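Local coordinates for protein 2-pyrone-4,6-dicarboxylic acid hydrolase, putative (Pseudomonas putida, PDB 2FFI) that probably hydrolyses the lactone 2-pyrone-4,6-dicarboxylate, as a TIM-barrel member of the amidohydrolase family, at residues G43-Q48 with V246-A251; I201-G206 with T240-E245. All coordinates share one frame; numbering follows the deposited sequence.

Contact 1 (G43-Q48 with V246-A251); sequences GDYLGQ and VSFGSA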
ATOM      1  N   GLY A  43       4.726 -16.261   9.413  1.00 18.31           N
ATOM      2  CA  GLY A  43       3.803 -16.941  10.300  1.00 18.98           C
ATOM      3  C   GLY A  43       2.966 -16.002  11.153  1.00 20.30           C
ATOM      4  O   GLY A  43       1.741 -16.155  11.266  1.00 21.12           O
ATOM      5  N   ASP A  44       3.606 -15.020  11.772  1.00 19.95           N
ATOM      6  CA  ASP A  44       2.841 -14.119  12.613  1.00 20.40           C
ATOM      7  C   ASP A  44       1.776 -13.396  11.814  1.00 20.21           C
ATOM      8  O   ASP A  44       0.618 -13.334  12.224  1.00 23.52           O
ATOM      9  CB  ASP A  44       3.751 -13.104  13.304  1.00 21.46           C
ATOM     10  CG  ASP A  44       4.651 -13.739  14.355  1.00 22.24           C
ATOM     11  OD1 ASP A  44       5.276 -12.969  15.122  1.00 23.94           O
ATOM     12  OD2 ASP A  44       4.747 -14.991  14.409  1.00 20.89           O
ATOM     13  N   TYR A  45       2.166 -12.844  10.672  1.00 19.19           N
ATOM     14  CA  TYR A  45       1.234 -12.117   9.818  1.00 16.80           C
ATOM     15  C   TYR A  45       0.081 -13.002   9.365  1.00 15.57           C
ATOM     16  O   TYR A  45      -1.079 -12.597   9.404  1.00 16.83           O
ATOM     17  CB  TYR A  45       1.963 -11.584   8.596  1.00 17.05           C
ATOM     18  CG  TYR A  45       1.040 -10.921   7.617  1.00 15.07           C
ATOM     19  CD1 TYR A  45       0.223  -9.869   8.011  1.00 14.08           C
ATOM     20  CD2 TYR A  45       0.980 -11.344   6.293  1.00 15.18           C
ATOM     21  CE1 TYR A  45      -0.635  -9.255   7.103  1.00 14.88           C
ATOM     22  CE2 TYR A  45       0.136 -10.736   5.386  1.00 13.77           C
ATOM     23  CZ  TYR A  45      -0.663  -9.700   5.796  1.00 12.61           C
ATOM     24  OH  TYR A  45      -1.491  -9.094   4.903  1.00 16.23           O
ATOM     25  N   LEU A  46       0.417 -14.208   8.922  1.00 13.89           N
ATOM     26  CA  LEU A  46      -0.579 -15.152   8.475  1.00 12.40           C
ATOM     27  C   LEU A  46      -1.528 -15.446   9.623  1.00 13.31           C
ATOM     28  O   LEU A  46      -2.731 -15.585   9.420  1.00 15.05           O
ATOM     29  CB  LEU A  46       0.107 -16.424   7.985  1.00 10.49           C
ATOM     30  CG  LEU A  46       0.274 -16.549   6.467  1.00  8.24           C
ATOM     31  CD1 LEU A  46       0.579 -15.207   5.868  1.00  5.68           C
ATOM     32  CD2 LEU A  46       1.361 -17.557   6.150  1.00  6.18           C
ATOM     33  N   GLY A  47      -0.991 -15.522  10.836  1.00 13.49           N
ATOM     34  CA  GLY A  47      -1.830 -15.791  11.995  1.00 14.19           C
ATOM     35  C   GLY A  47      -2.795 -14.649  12.268  1.00 14.42           C
ATOM     36  O   GLY A  47      -3.998 -14.849  12.428  1.00 16.41           O
ATOM     37  N   GLN A  48      -2.251 -13.443  12.333  1.00 13.68           N
ATOM     38  CA  GLN A  48      -3.035 -12.256  12.548  1.00 13.12           C
ATOM     39  C   GLN A  48      -4.099 -12.117  11.478  1.00 13.48           C
ATOM     40  O   GLN A  48      -5.161 -11.568  11.744  1.00 14.84           O
ATOM     41  CB  GLN A  48      -2.114 -11.046  12.521  1.00 13.83           C
ATOM     42  CG  GLN A  48      -1.215 -10.975  13.714  1.00 16.89           C
ATOM     43  CD  GLN A  48      -2.014 -10.801  14.996  1.00 17.97           C
ATOM     44  OE1 GLN A  48      -2.115 -11.715  15.824  1.00 17.26           O
ATOM     45  NE2 GLN A  48      -2.598  -9.615  15.162  1.00 20.56           N
ATOM     46  N   VAL A 246      -0.671   0.425  18.093  1.00 22.60           N
ATOM     47  CA  VAL A 246      -1.478  -0.321  17.141  1.00 19.01           C
ATOM     48  C   VAL A 246      -1.161  -1.791  16.963  1.00 17.19           C
ATOM     49  O   VAL A 246      -0.005  -2.219  17.069  1.00 19.29           O
ATOM     50  CB  VAL A 246      -1.390   0.338  15.748  1.00 19.57           C
ATOM     51  CG1 VAL A 246      -2.424  -0.262  14.811  1.00 19.18           C
ATOM     52  CG2 VAL A 246      -1.582   1.846  15.874  1.00 17.92           C
ATOM     53  N   SER A 247      -2.213  -2.555  16.679  1.00 14.18           N
ATOM     54  CA  SER A 247      -2.123  -3.996  16.432  1.00 11.57           C
ATOM     55  C   SER A 247      -3.129  -4.321  15.330  1.00  8.94           C
ATOM     56  O   SER A 247      -4.011  -3.521  15.023  1.00  4.87           O
ATOM     57  CB  SER A 247      -2.492  -4.788  17.686  1.00 13.88           C
ATOM     58  OG  SER A 247      -3.876  -4.646  17.996  1.00 14.07           O
ATOM     59  N   PHE A 248      -2.993  -5.493  14.728  1.00  8.01           N
ATOM     60  CA  PHE A 248      -3.908  -5.889  13.670  1.00  7.58           C
ATOM     61  C   PHE A 248      -5.353  -5.694  14.138  1.00  7.30           C
ATOM     62  O   PHE A 248      -6.186  -5.134  13.419  1.00  8.95           O
ATOM     63  CB  PHE A 248      -3.673  -7.351  13.287  1.00  8.77           C
ATOM     64  CG  PHE A 248      -3.960  -7.642  11.841  1.00  7.36           C
ATOM     65  CD1 PHE A 248      -2.927  -7.802  10.921  1.00  6.02           C
ATOM     66  CD2 PHE A 248      -5.271  -7.705  11.393  1.00  5.85           C
ATOM     67  CE1 PHE A 248      -3.212  -8.002   9.581  1.00  8.49           C
ATOM     68  CE2 PHE A 248      -5.562  -7.904  10.064  1.00  7.01           C
ATOM     69  CZ  PHE A 248      -4.543  -8.057   9.150  1.00  6.93           C
ATOM     70  N   GLY A 249      -5.655  -6.147  15.347  1.00  6.46           N
ATOM     71  CA  GLY A 249      -7.000  -5.968  15.862  1.00  7.27           C
ATOM     72  C   GLY A 249      -7.425  -4.517  16.024  1.00  9.06           C
ATOM     73  O   GLY A 249      -8.547  -4.162  15.658  1.00  9.72           O
ATOM     74  N   SER A 250      -6.550  -3.670  16.578  1.00 10.87           N
ATOM     75  CA  SER A 250      -6.887  -2.262  16.773  1.00  9.80           C
ATOM     76  C   SER A 250      -7.042  -1.587  15.419  1.00 12.25           C
ATOM     77  O   SER A 250      -7.725  -0.574  15.303  1.00 14.78           O
ATOM     78  CB  SER A 250      -5.818  -1.538  17.593  1.00 10.94           C
ATOM     79  OG  SER A 250      -4.709  -1.116  16.823  1.00 10.74           O
ATOM     80  N   ALA A 251      -6.422  -2.152  14.384  1.00 12.20           N
ATOM     81  CA  ALA A 251      -6.538  -1.588  13.052  1.00 11.18           C
ATOM     82  C   ALA A 251      -7.909  -1.944  12.460  1.00 12.69           C
ATOM     83  O   ALA A 251      -8.566  -1.093  11.856  1.00 11.98           O
ATOM     84  CB  ALA A 251      -5.419  -2.115  12.174  1.00 12.29           C
TER

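Contact 2 (I201-G206 with T240-E245); sequences IYRLQG and TQHESE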
ATOM      1  N   ILE A 201      -4.700   4.887   9.617  1.00 13.47           N
ATOM      2  CA  ILE A 201      -5.188   6.221   9.928  1.00 14.30           C
ATOM      3  C   ILE A 201      -4.327   6.779  11.063  1.00 13.99           C
ATOM      4  O   ILE A 201      -4.200   7.989  11.205  1.00 13.86           O
ATOM      5  CB  ILE A 201      -6.684   6.249  10.352  1.00 12.84           C
ATOM      6  CG1 ILE A 201      -6.811   5.833  11.812  1.00 14.99           C
ATOM      7  CG2 ILE A 201      -7.500   5.357   9.444  1.00 10.34           C
ATOM      8  CD1 ILE A 201      -8.047   6.411  12.477  1.00 15.52           C
ATOM      9  N   TYR A 202      -3.724   5.898  11.855  1.00 14.76           N
ATOM     10  CA  TYR A 202      -2.894   6.349  12.969  1.00 15.55           C
ATOM     11  C   TYR A 202      -1.640   7.093  12.517  1.00 17.28           C
ATOM     12  O   TYR A 202      -0.759   7.389  13.330  1.00 19.18           O
ATOM     13  CB  TYR A 202      -2.482   5.178  13.844  1.00 13.73           C
ATOM     14  CG  TYR A 202      -1.865   4.050  13.077  1.00 14.39           C
ATOM     15  CD1 TYR A 202      -2.640   2.973  12.650  1.00 13.76           C
ATOM     16  CD2 TYR A 202      -0.502   4.046  12.787  1.00 14.88           C
ATOM     17  CE1 TYR A 202      -2.075   1.915  11.957  1.00 15.62           C
ATOM     18  CE2 TYR A 202       0.078   2.993  12.090  1.00 16.25           C
ATOM     19  CZ  TYR A 202      -0.714   1.925  11.679  1.00 16.41           C
ATOM     20  OH  TYR A 202      -0.156   0.861  11.003  1.00 16.93           O
ATOM     21  N   ARG A 203      -1.565   7.406  11.227  1.00 17.15           N
ATOM     22  CA  ARG A 203      -0.422   8.124  10.669  1.00 15.99           C
ATOM     23  C   ARG A 203      -0.771   9.561  10.289  1.00 17.04           C
ATOM     24  O   ARG A 203       0.096  10.339   9.900  1.00 17.49           O
ATOM     25  CB  ARG A 203       0.098   7.384   9.435  1.00 13.22           C
ATOM     26  CG  ARG A 203       0.801   6.090   9.763  1.00 13.45           C
ATOM     27  CD  ARG A 203       1.347   5.422   8.519  1.00 10.29           C
ATOM     28  NE  ARG A 203       1.895   4.098   8.801  1.00  9.81           N
ATOM     29  CZ  ARG A 203       3.054   3.877   9.416  1.00 11.01           C
ATOM     30  NH1 ARG A 203       3.467   2.631   9.620  1.00 10.21           N
ATOM     31  NH2 ARG A 203       3.803   4.894   9.825  1.00 10.00           N
ATOM     32  N   LEU A 204      -2.045   9.914  10.416  1.00 17.59           N
ATOM     33  CA  LEU A 204      -2.501  11.246  10.060  1.00 19.01           C
ATOM     34  C   LEU A 204      -2.057  12.406  10.947  1.00 20.14           C
ATOM     35  O   LEU A 204      -2.728  13.436  10.990  1.00 19.50           O
ATOM     36  CB  LEU A 204      -4.028  11.240   9.927  1.00 18.49           C
ATOM     37  CG  LEU A 204      -4.588  10.636   8.622  1.00 21.07           C
ATOM     38  CD1 LEU A 204      -3.451  10.048   7.769  1.00 19.86           C
ATOM     39  CD2 LEU A 204      -5.641   9.569   8.937  1.00 19.07           C
ATOM     40  N   GLN A 205      -0.926  12.248  11.638  1.00 21.85           N
ATOM     41  CA  GLN A 205      -0.376  13.305  12.497  1.00 24.29           C
ATOM     42  C   GLN A 205      -1.344  13.860  13.521  1.00 24.97           C
ATOM     43  O   GLN A 205      -1.198  14.997  13.966  1.00 24.34           O
ATOM     44  CB  GLN A 205       0.126  14.484  11.661  1.00 24.15           C
ATOM     45  CG  GLN A 205       1.620  14.533  11.485  1.00 26.39           C
ATOM     46  CD  GLN A 205       2.138  13.294  10.806  1.00 28.89           C
ATOM     47  OE1 GLN A 205       2.543  12.321  11.460  1.00 29.10           O
ATOM     48  NE2 GLN A 205       2.118  13.311   9.475  1.00 30.44           N
ATOM     49  N   GLY A 206      -2.334  13.075  13.901  1.00 25.98           N
ATOM     50  CA  GLY A 206      -3.282  13.579  14.870  1.00 27.28           C
ATOM     51  C   GLY A 206      -3.549  12.624  16.007  1.00 28.43           C
ATOM     52  O   GLY A 206      -2.843  11.620  16.192  1.00 27.73           O
ATOM     53  N   THR A 240       4.722  -0.041  11.710  1.00 16.93           N
ATOM     54  CA  THR A 240       6.026   0.458  12.155  1.00 18.21           C
ATOM     55  C   THR A 240       5.929   1.871  12.735  1.00 18.71           C
ATOM     56  O   THR A 240       5.190   2.707  12.218  1.00 19.50           O
ATOM     57  CB  THR A 240       7.098   0.410  11.005  1.00 16.74           C
ATOM     58  OG1 THR A 240       6.522   0.906   9.798  1.00 16.81           O
ATOM     59  CG2 THR A 240       7.608  -1.025  10.777  1.00 14.43           C
ATOM     60  N   GLN A 241       6.673   2.110  13.819  1.00 19.70           N
ATOM     61  CA  GLN A 241       6.707   3.396  14.543  1.00 20.41           C
ATOM     62  C   GLN A 241       5.428   3.633  15.347  1.00 19.27           C
ATOM     63  O   GLN A 241       5.190   4.718  15.869  1.00 17.47           O
ATOM     64  CB  GLN A 241       6.965   4.560  13.566  1.00 20.53           C
ATOM     65  CG  GLN A 241       8.450   4.866  13.362  1.00 23.09           C
ATOM     66  CD  GLN A 241       8.803   5.263  11.930  1.00 25.55           C
ATOM     67  OE1 GLN A 241       8.502   6.375  11.485  1.00 26.18           O
ATOM     68  NE2 GLN A 241       9.436   4.342  11.199  1.00 25.79           N
ATOM     69  N   HIS A 242       4.618   2.589  15.450  1.00 20.64           N
ATOM     70  CA  HIS A 242       3.352   2.648  16.168  1.00 21.12           C
ATOM     71  C   HIS A 242       3.024   1.259  16.705  1.00 21.62           C
ATOM     72  O   HIS A 242       1.865   0.931  16.889  1.00 24.16           O
ATOM     73  CB  HIS A 242       2.227   3.114  15.225  1.00 21.58           C
ATOM     74  CG  HIS A 242       2.440   4.482  14.645  1.00 23.15           C
ATOM     75  ND1 HIS A 242       2.023   5.636  15.277  1.00 23.75           N
ATOM     76  CD2 HIS A 242       3.040   4.880  13.496  1.00 23.36           C
ATOM     77  CE1 HIS A 242       2.354   6.686  14.544  1.00 23.13           C
ATOM     78  NE2 HIS A 242       2.973   6.255  13.458  1.00 24.61           N
ATOM     79  N   GLU A 243       4.045   0.448  16.959  1.00 21.74           N
ATOM     80  CA  GLU A 243       3.833  -0.905  17.455  1.00 22.45           C
ATOM     81  C   GLU A 243       3.172  -0.893  18.824  1.00 24.79           C
ATOM     82  O   GLU A 243       2.315  -1.738  19.140  1.00 25.78           O
ATOM     83  CB  GLU A 243       5.160  -1.659  17.564  1.00 21.36           C
ATOM     84  CG  GLU A 243       5.940  -1.824  16.257  1.00 19.37           C
ATOM     85  CD  GLU A 243       6.687  -0.564  15.816  1.00 17.41           C
ATOM     86  OE1 GLU A 243       7.472  -0.658  14.860  1.00 18.03           O
ATOM     87  OE2 GLU A 243       6.497   0.516  16.408  1.00 15.58           O
ATOM     88  N   SER A 244       3.569   0.082  19.630  1.00 25.48           N
ATOM     89  CA  SER A 244       3.067   0.220  20.993  1.00 25.97           C
ATOM     90  C   SER A 244       1.601   0.592  21.067  1.00 26.16           C
ATOM     91  O   SER A 244       0.898   0.205  21.996  1.00 26.22           O
ATOM     92  CB  SER A 244       3.877   1.289  21.713  1.00 25.87           C
ATOM     93  OG  SER A 244       5.246   1.179  21.372  1.00 28.34           O
ATOM     94  N   GLU A 245       1.147   1.344  20.075  1.00 26.28           N
ATOM     95  CA  GLU A 245      -0.227   1.816  20.051  1.00 26.70           C
ATOM     96  C   GLU A 245      -1.195   0.999  19.179  1.00 25.80           C
ATOM     97  O   GLU A 245      -2.388   0.893  19.501  1.00 25.52           O
ATOM     98  CB  GLU A 245      -0.242   3.264  19.571  1.00 28.20           C
ATOM     99  CG  GLU A 245       0.831   4.147  20.181  1.00 30.57           C
ATOM    100  CD  GLU A 245       1.536   4.985  19.125  1.00 32.51           C
ATOM    101  OE1 GLU A 245       0.837   5.721  18.382  1.00 31.68           O
ATOM    102  OE2 GLU A 245       2.787   4.909  19.046  1.00 33.01           O
TER

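Contact 1 (G43-Q48 with V246-A251)
Phe248, in the first turn of helix 248-258, turns its ring toward helix 42-51 and meets Tyr45 and Gln48 there. Gln48 makes the broader contact: its CB lies 3.7 Å from CD1 of Phe248, and the rest of its side chain runs past the phenylalanine in the opposite sense, bending at chi2 (-64°) to leave the amide beside CB of Phe248. The amide and ring planes stand 74° apart, so the two flat groups do not stack. The backbone oxygen of Gln48 lies over one face of the ring, 3.9 Å above its plane and displaced toward the rim. Tyr45 comes to the ring's edge, where its CE1 is 3.8 Å from CE1 of Phe248. The tyrosine ring leaves its helix toward this edge because chi1 is 175°, CG lying opposite the backbone N. A tyrosine suits the place because its ring supplies apolar packing while its hydroxyl hydrogen-bonds OD1 of Asp16. An alanine in place of Phe248 would remove the whole ring and would probably leave a gap beside Tyr45 CE1 and the Gln48 methylene, loosening the hold of one helix on the other. The phenylalanine is positioned by the start of its own helix, where Ser247 and Ser250 form a capping box: Ser250 N donates to Ser247 OG (3.2 Å) and Ser247 N to Ser250 OG (2.9 Å). Serine is apt at both positions, its short hydroxyl reaching a backbone N-H near the helix start. Farther out, His52 meets the Phe248 ring and hydrogen-bonds Gln48 O, and Trp237 meets the Tyr45 ring. Helix 42-51, which lies between strands 15-16 and 56-57, is thereby packed against helix 248-258, which follows strand 231-234.

Contact 2 (I201-G206 with T240-E245)
The imidazole of His242 has Tyr202 over one face and the guanidinium of Arg203 at its edge. CD2 of Tyr202 stands 3.5 Å above the imidazole plane, offset toward the rim, and the two rings meet obliquely, their planes inclined at 57°. NH2 of Arg203 approaches CD2 of His242 (3.7 Å) with the guanidinium almost perpendicular to the imidazole; that CD2 and Tyr202 CE2 lie over the same guanidinium face. In this TIM barrel the residues belong to the loops that follow strands 194-199 and 231-234, at the strand ends where amidohydrolases generally place their active site. Tyr202 has CG between its backbone N and carbonyl carbon (chi1 52°), which points the ring at His242. Arg203 suits its place by length and by its several N-H groups: extended from CG to NE, it gives NH1 to a lone pair of Thr240 O (3.1 Å) with a bent N-H...O angle of 137°, while NE forms a salt bridge with Asp236. A phosphate ion, probably from the crystallisation liquor, makes a long, weak ion pair with NH1. Histidine suits because its ring, besides offering Tyr202 a face, donates from ND1 a weak but nearly straight bond to OE1 of Glu245 in the imidazole plane. In the same loop, Gln241 N donates to Glu243 OE1 (3.1 Å) from above the carboxylate plane, and that oxygen is hydrogen-bonded to Tyr38 OH.

Overall arrangement
From the N terminus the chain passes strand 15-16 and helix 24-29 before helix 42-51, which carries the first segment of contact 1. It then makes most of the barrel before strand 194-199 delivers residues 201-206. Contact 2 closes the shorter loop, around helix 208-225 and strand 231-234, when 240-245 comes back against 201-206. The very next residues, 246-251, close the long loop of contact 1, so contact 2 is nested inside it. The contacts also touch: Val246 CG2 packs 3.6 Å from Tyr202 CG. Contact 1 thus joins helices from the early and late parts of the barrel, while contact 2 ties together the loops after two adjacent strands.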